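PDB 3TZG: DUF4595 domain-containing protein, which is of unknown function but folds as a porin-like antiparallel beta barrel. Local coordinates for residues Q132-T144 and S152-N164. Sequence-based numbering, arbitrary orientation.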
loop_
_atom_site.group_PDB
_atom_site.type_symbol
_atom_site.label_atom_id
_atom_site.label_comp_id
_atom_site.label_asym_id
_atom_site.label_seq_id
_atom_site.Cartn_x
_atom_site.Cartn_y
_atom_site.Cartn_z
ATOM N N GLN A 132 -14.979 -6.537 -13.225
ATOM C CA GLN A 132 -15.800 -7.720 -12.963
ATOM C C GLN A 132 -14.982 -8.837 -12.280
ATOM O O GLN A 132 -15.492 -9.475 -11.367
ATOM C CB GLN A 132 -16.399 -8.245 -14.273
ATOM C CG GLN A 132 -17.297 -7.248 -14.989
ATOM C CD GLN A 132 -18.686 -7.777 -15.079
ATOM O OE1 GLN A 132 -18.953 -8.791 -15.745
ATOM N NE2 GLN A 132 -19.613 -7.107 -14.416
ATOM N N LEU A 133 -13.710 -9.040 -12.692
ATOM C CA LEU A 133 -12.840 -10.090 -12.160
ATOM C C LEU A 133 -12.189 -9.713 -10.808
ATOM O O LEU A 133 -11.408 -10.505 -10.276
ATOM C CB LEU A 133 -11.745 -10.439 -13.170
ATOM C CG LEU A 133 -12.092 -11.540 -14.169
ATOM C CD1 LEU A 133 -13.035 -11.033 -15.267
ATOM C CD2 LEU A 133 -10.842 -12.051 -14.842
ATOM N N GLY A 134 -12.529 -8.554 -10.258
ATOM C CA GLY A 134 -11.988 -8.109 -8.984
ATOM C C GLY A 134 -10.634 -7.430 -9.051
ATOM O O GLY A 134 -10.063 -7.089 -8.009
ATOM N N ARG A 135 -10.123 -7.218 -10.272
ATOM C CA ARG A 135 -8.837 -6.565 -10.521
ATOM C C ARG A 135 -8.941 -5.070 -10.342
ATOM O O ARG A 135 -9.905 -4.483 -10.818
ATOM C CB ARG A 135 -8.331 -6.882 -11.941
ATOM C CG ARG A 135 -7.972 -8.348 -12.115
ATOM C CD ARG A 135 -7.551 -8.653 -13.521
ATOM N NE ARG A 135 -8.628 -8.424 -14.481
ATOM C CZ ARG A 135 -8.581 -8.791 -15.754
ATOM N NH1 ARG A 135 -7.529 -9.450 -16.224
ATOM N NH2 ARG A 135 -9.598 -8.536 -16.560
ATOM N N LEU A 136 -7.944 -4.443 -9.674
ATOM C CA LEU A 136 -7.929 -2.981 -9.479
ATOM C C LEU A 136 -7.613 -2.302 -10.821
ATOM O O LEU A 136 -6.515 -2.487 -11.354
ATOM C CB LEU A 136 -6.916 -2.592 -8.389
ATOM C CG LEU A 136 -6.729 -1.110 -8.135
ATOM C CD1 LEU A 136 -8.022 -0.479 -7.658
ATOM C CD2 LEU A 136 -5.638 -0.880 -7.151
ATOM N N LYS A 137 -8.587 -1.571 -11.388
ATOM C CA LYS A 137 -8.438 -0.978 -12.716
ATOM C C LYS A 137 -8.016 0.468 -12.666
ATOM O O LYS A 137 -7.210 0.887 -13.507
ATOM C CB LYS A 137 -9.725 -1.105 -13.534
ATOM C CG LYS A 137 -9.757 -2.452 -14.306
ATOM C CD LYS A 137 -8.762 -2.519 -15.528
ATOM C CE LYS A 137 -8.700 -3.838 -16.245
ATOM N NZ LYS A 137 -10.021 -4.274 -16.807
ATOM N N GLU A 138 -8.538 1.230 -11.692
ATOM C CA GLU A 138 -8.244 2.666 -11.556
ATOM C C GLU A 138 -8.236 3.116 -10.130
ATOM O O GLU A 138 -9.000 2.605 -9.303
ATOM C CB GLU A 138 -9.269 3.520 -12.300
ATOM C CG GLU A 138 -9.357 3.320 -13.787
ATOM C CD GLU A 138 -10.537 4.031 -14.412
ATOM O OE1 GLU A 138 -11.152 4.899 -13.753
ATOM O OE2 GLU A 138 -10.810 3.749 -15.600
ATOM N N VAL A 139 -7.389 4.097 -9.852
ATOM C CA VAL A 139 -7.268 4.743 -8.546
ATOM C C VAL A 139 -7.302 6.247 -8.762
ATOM O O VAL A 139 -6.528 6.775 -9.554
ATOM C CB VAL A 139 -6.019 4.326 -7.725
ATOM C CG1 VAL A 139 -6.058 4.955 -6.319
ATOM C CG2 VAL A 139 -5.855 2.805 -7.662
HETATM N N MSE A 140 -8.210 6.926 -8.089
HETATM C CA MSE A 140 -8.345 8.379 -8.146
HETATM C C MSE A 140 -8.055 8.946 -6.779
HETATM O O MSE A 140 -8.639 8.486 -5.788
HETATM C CB MSE A 140 -9.723 8.798 -8.638
HETATM C CG MSE A 140 -9.932 8.501 -10.092
HETATM SE SE MSE A 140 -11.421 7.299 -10.396
HETATM C CE MSE A 140 -10.821 5.687 -9.551
ATOM N N THR A 141 -7.094 9.891 -6.713
ATOM C CA THR A 141 -6.677 10.496 -5.458
ATOM C C THR A 141 -6.700 11.985 -5.576
ATOM O O THR A 141 -6.211 12.533 -6.562
ATOM C CB THR A 141 -5.297 10.025 -5.022
ATOM O OG1 THR A 141 -5.109 8.636 -5.290
ATOM C CG2 THR A 141 -5.058 10.277 -3.567
ATOM N N VAL A 142 -7.269 12.643 -4.558
ATOM C CA VAL A 142 -7.341 14.086 -4.431
ATOM C C VAL A 142 -6.636 14.464 -3.157
ATOM O O VAL A 142 -6.987 13.957 -2.089
ATOM C CB VAL A 142 -8.787 14.633 -4.482
ATOM C CG1 VAL A 142 -8.810 16.155 -4.316
ATOM C CG2 VAL A 142 -9.478 14.219 -5.774
ATOM N N PHE A 143 -5.642 15.367 -3.272
ATOM C CA PHE A 143 -4.847 15.889 -2.155
ATOM C C PHE A 143 -5.199 17.327 -1.892
ATOM O O PHE A 143 -5.030 18.168 -2.778
ATOM C CB PHE A 143 -3.344 15.763 -2.447
ATOM C CG PHE A 143 -2.837 14.360 -2.678
ATOM C CD1 PHE A 143 -2.902 13.779 -3.941
ATOM C CD2 PHE A 143 -2.279 13.623 -1.632
ATOM C CE1 PHE A 143 -2.432 12.478 -4.150
ATOM C CE2 PHE A 143 -1.807 12.325 -1.838
ATOM C CZ PHE A 143 -1.880 11.762 -3.097
ATOM N N THR A 144 -5.723 17.619 -0.689
ATOM C CA THR A 144 -6.020 18.993 -0.291
ATOM C C THR A 144 -4.992 19.389 0.767
ATOM O O THR A 144 -4.825 18.688 1.771
ATOM C CB THR A 144 -7.460 19.181 0.169
ATOM O OG1 THR A 144 -8.331 18.787 -0.883
ATOM C CG2 THR A 144 -7.757 20.625 0.523
ATOM N N SER A 152 -4.329 16.364 -7.875
ATOM C CA SER A 152 -4.979 15.068 -8.058
ATOM C C SER A 152 -4.178 14.155 -8.980
ATOM O O SER A 152 -3.284 14.610 -9.725
ATOM C CB SER A 152 -6.378 15.242 -8.620
ATOM O OG SER A 152 -6.318 15.821 -9.915
ATOM N N CYS A 153 -4.549 12.863 -8.945
ATOM C CA CYS A 153 -3.952 11.848 -9.775
ATOM C C CYS A 153 -4.970 10.809 -10.157
ATOM O O CYS A 153 -5.761 10.366 -9.321
ATOM C CB CYS A 153 -2.773 11.205 -9.056
ATOM S SG CYS A 153 -1.764 10.138 -10.107
ATOM N N HIS A 154 -4.918 10.382 -11.404
ATOM C CA HIS A 154 -5.706 9.275 -11.882
ATOM C C HIS A 154 -4.738 8.218 -12.341
ATOM O O HIS A 154 -3.899 8.518 -13.197
ATOM C CB HIS A 154 -6.647 9.726 -12.985
ATOM C CG HIS A 154 -7.854 8.865 -13.186
ATOM N ND1 HIS A 154 -9.073 9.419 -13.533
ATOM C CD2 HIS A 154 -8.001 7.524 -13.070
ATOM C CE1 HIS A 154 -9.907 8.405 -13.668
ATOM N NE2 HIS A 154 -9.313 7.239 -13.395
ATOM N N THR A 155 -4.789 7.013 -11.731
ATOM C CA THR A 155 -3.892 5.887 -12.057
ATOM C C THR A 155 -4.694 4.754 -12.775
ATOM O O THR A 155 -5.779 4.384 -12.335
ATOM C CB THR A 155 -3.205 5.393 -10.796
ATOM O OG1 THR A 155 -2.557 6.478 -10.137
ATOM C CG2 THR A 155 -2.205 4.343 -11.070
ATOM N N TYR A 156 -4.174 4.249 -13.905
ATOM C CA TYR A 156 -4.844 3.190 -14.670
ATOM C C TYR A 156 -3.963 1.936 -14.684
ATOM O O TYR A 156 -2.757 2.053 -14.862
ATOM C CB TYR A 156 -5.178 3.661 -16.108
ATOM C CG TYR A 156 -6.010 4.922 -16.180
ATOM C CD1 TYR A 156 -5.411 6.183 -16.164
ATOM C CD2 TYR A 156 -7.393 4.863 -16.308
ATOM C CE1 TYR A 156 -6.166 7.346 -16.291
ATOM C CE2 TYR A 156 -8.164 6.027 -16.394
ATOM C CZ TYR A 156 -7.543 7.264 -16.396
ATOM O OH TYR A 156 -8.289 8.421 -16.445
ATOM N N TYR A 157 -4.553 0.743 -14.499
ATOM C CA TYR A 157 -3.789 -0.520 -14.462
ATOM C C TYR A 157 -4.191 -1.453 -15.574
ATOM O O TYR A 157 -5.379 -1.699 -15.790
ATOM C CB TYR A 157 -3.976 -1.252 -13.110
ATOM C CG TYR A 157 -3.449 -0.467 -11.937
ATOM C CD1 TYR A 157 -2.099 -0.497 -11.606
ATOM C CD2 TYR A 157 -4.276 0.384 -11.221
ATOM C CE1 TYR A 157 -1.588 0.286 -10.574
ATOM C CE2 TYR A 157 -3.780 1.171 -10.184
ATOM C CZ TYR A 157 -2.438 1.107 -9.849
ATOM O OH TYR A 157 -1.951 1.873 -8.815
ATOM N N ASN A 158 -3.193 -2.034 -16.227
ATOM C CA ASN A 158 -3.397 -2.980 -17.325
ATOM C C ASN A 158 -2.968 -4.409 -16.886
ATOM O O ASN A 158 -1.913 -4.563 -16.278
ATOM C CB ASN A 158 -2.626 -2.524 -18.555
ATOM C CG ASN A 158 -2.848 -3.416 -19.735
ATOM O OD1 ASN A 158 -2.201 -4.467 -19.886
ATOM N ND2 ASN A 158 -3.797 -3.041 -20.575
ATOM N N TYR A 159 -3.791 -5.434 -17.238
ATOM C CA TYR A 159 -3.619 -6.858 -16.912
ATOM C C TYR A 159 -3.659 -7.760 -18.176
ATOM O O TYR A 159 -3.994 -8.952 -18.077
ATOM C CB TYR A 159 -4.733 -7.291 -15.945
ATOM C CG TYR A 159 -4.737 -6.525 -14.644
ATOM C CD1 TYR A 159 -3.978 -6.955 -13.555
ATOM C CD2 TYR A 159 -5.533 -5.396 -14.480
ATOM C CE1 TYR A 159 -3.975 -6.249 -12.349
ATOM C CE2 TYR A 159 -5.526 -4.675 -13.286
ATOM C CZ TYR A 159 -4.743 -5.103 -12.227
ATOM O OH TYR A 159 -4.770 -4.409 -11.059
ATOM N N ASP A 160 -3.335 -7.202 -19.367
ATOM C CA ASP A 160 -3.439 -7.940 -20.633
ATOM C C ASP A 160 -2.469 -9.112 -20.692
ATOM O O ASP A 160 -2.780 -10.094 -21.356
ATOM C CB ASP A 160 -3.215 -7.013 -21.840
ATOM C CG ASP A 160 -4.272 -5.922 -21.979
ATOM O OD1 ASP A 160 -5.385 -6.084 -21.400
ATOM O OD2 ASP A 160 -3.991 -4.906 -22.661
ATOM N N ASN A 161 -1.332 -9.039 -19.987
ATOM C CA ASN A 161 -0.332 -10.115 -19.968
ATOM C C ASN A 161 -0.802 -11.281 -19.078
ATOM O O ASN A 161 -0.227 -12.361 -19.160
ATOM C CB ASN A 161 1.047 -9.598 -19.504
ATOM C CG ASN A 161 1.769 -8.666 -20.465
ATOM O OD1 ASN A 161 1.321 -8.418 -21.592
ATOM N ND2 ASN A 161 2.942 -8.151 -20.044
ATOM N N ASN A 162 -1.865 -11.066 -18.267
ATOM C CA ASN A 162 -2.503 -12.025 -17.351
ATOM C C ASN A 162 -1.468 -12.719 -16.456
ATOM O O ASN A 162 -1.324 -13.945 -16.461
ATOM C CB ASN A 162 -3.354 -13.070 -18.096
ATOM C CG ASN A 162 -4.758 -12.600 -18.394
ATOM O OD1 ASN A 162 -4.991 -11.612 -19.112
ATOM N ND2 ASN A 162 -5.730 -13.313 -17.841
ATOM N N ILE A 163 -0.774 -11.894 -15.665
ATOM C CA ILE A 163 0.211 -12.298 -14.669
ATOM C C ILE A 163 -0.557 -12.611 -13.395
ATOM O O ILE A 163 -1.301 -11.776 -12.875
ATOM C CB ILE A 163 1.304 -11.216 -14.493
ATOM C CG1 ILE A 163 2.080 -11.064 -15.827
ATOM C CG2 ILE A 163 2.261 -11.594 -13.337
ATOM C CD1 ILE A 163 2.798 -9.815 -16.015
ATOM N N ASN A 164 -0.435 -13.848 -12.950
ATOM C CA ASN A 164 -1.115 -14.346 -11.761
ATOM C C ASN A 164 -0.114 -14.998 -10.853
ATOM O O ASN A 164 0.878 -15.575 -11.308
ATOM C CB ASN A 164 -2.244 -15.324 -12.125
ATOM C CG ASN A 164 -3.339 -14.658 -12.921
ATOM O OD1 ASN A 164 -4.181 -13.912 -12.386
ATOM N ND2 ASN A 164 -3.316 -14.873 -14.234
HETATM O O HOH W 1 -6.865 -9.207 -19.361
HETATM O O HOH W 2 -4.389 8.003 -7.800
#
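Ser152 faces Val142 across a non-hydrogen-bonded pair of an antiparallel hairpin, its CA near Thr141 O. The strand axes of 136-144 and 152-158 run 172° apart, 4.7 Å at their closest. Cys153 exchanges both backbone bonds with Thr141. In His154, chi1 of -157° puts CG anti to the backbone N and carries the ring off the sheet beside Met140, with NE2 toward Glu138. Selenomethionine Met140 lays CG over one ring face, 3.5 Å from the His154 centroid, while Tyr156 OH lies over the opposite face. In the ring plane, His154 NE2 donates to Glu138 OE1 at 3.0 Å, meeting the carboxylate from above its plane; this edge bond and the two covered faces together restrict how the ring can turn. Thr155 and Val139 also exchange both backbone bonds, Thr155 N to Val139 O at 2.8 Å. Tyr156 CD2 meets Glu138 CG at 3.5 Å, the ring and carboxylate planes 69° apart. On the other surface, Tyr157 turns its ring edge to Val139 CG2, while its hydroxyl bonds to Asp177 N. Tyr157 N to Lys137 O (2.8 Å) is the ladder's last backbone bond; beyond it Tyr159 OH donates to Leu136 O at 2.6 Å. Arg135 CD makes a CH-pi contact over that ring, offset toward the rim; Asp131 pairs with Arg135 NE. Within the barrel wall, strand 120-130 flanks 136-145, with Lys137 and Glu138 forming a classic bulge opposite Val129, and strand 199-208 borders 150-158.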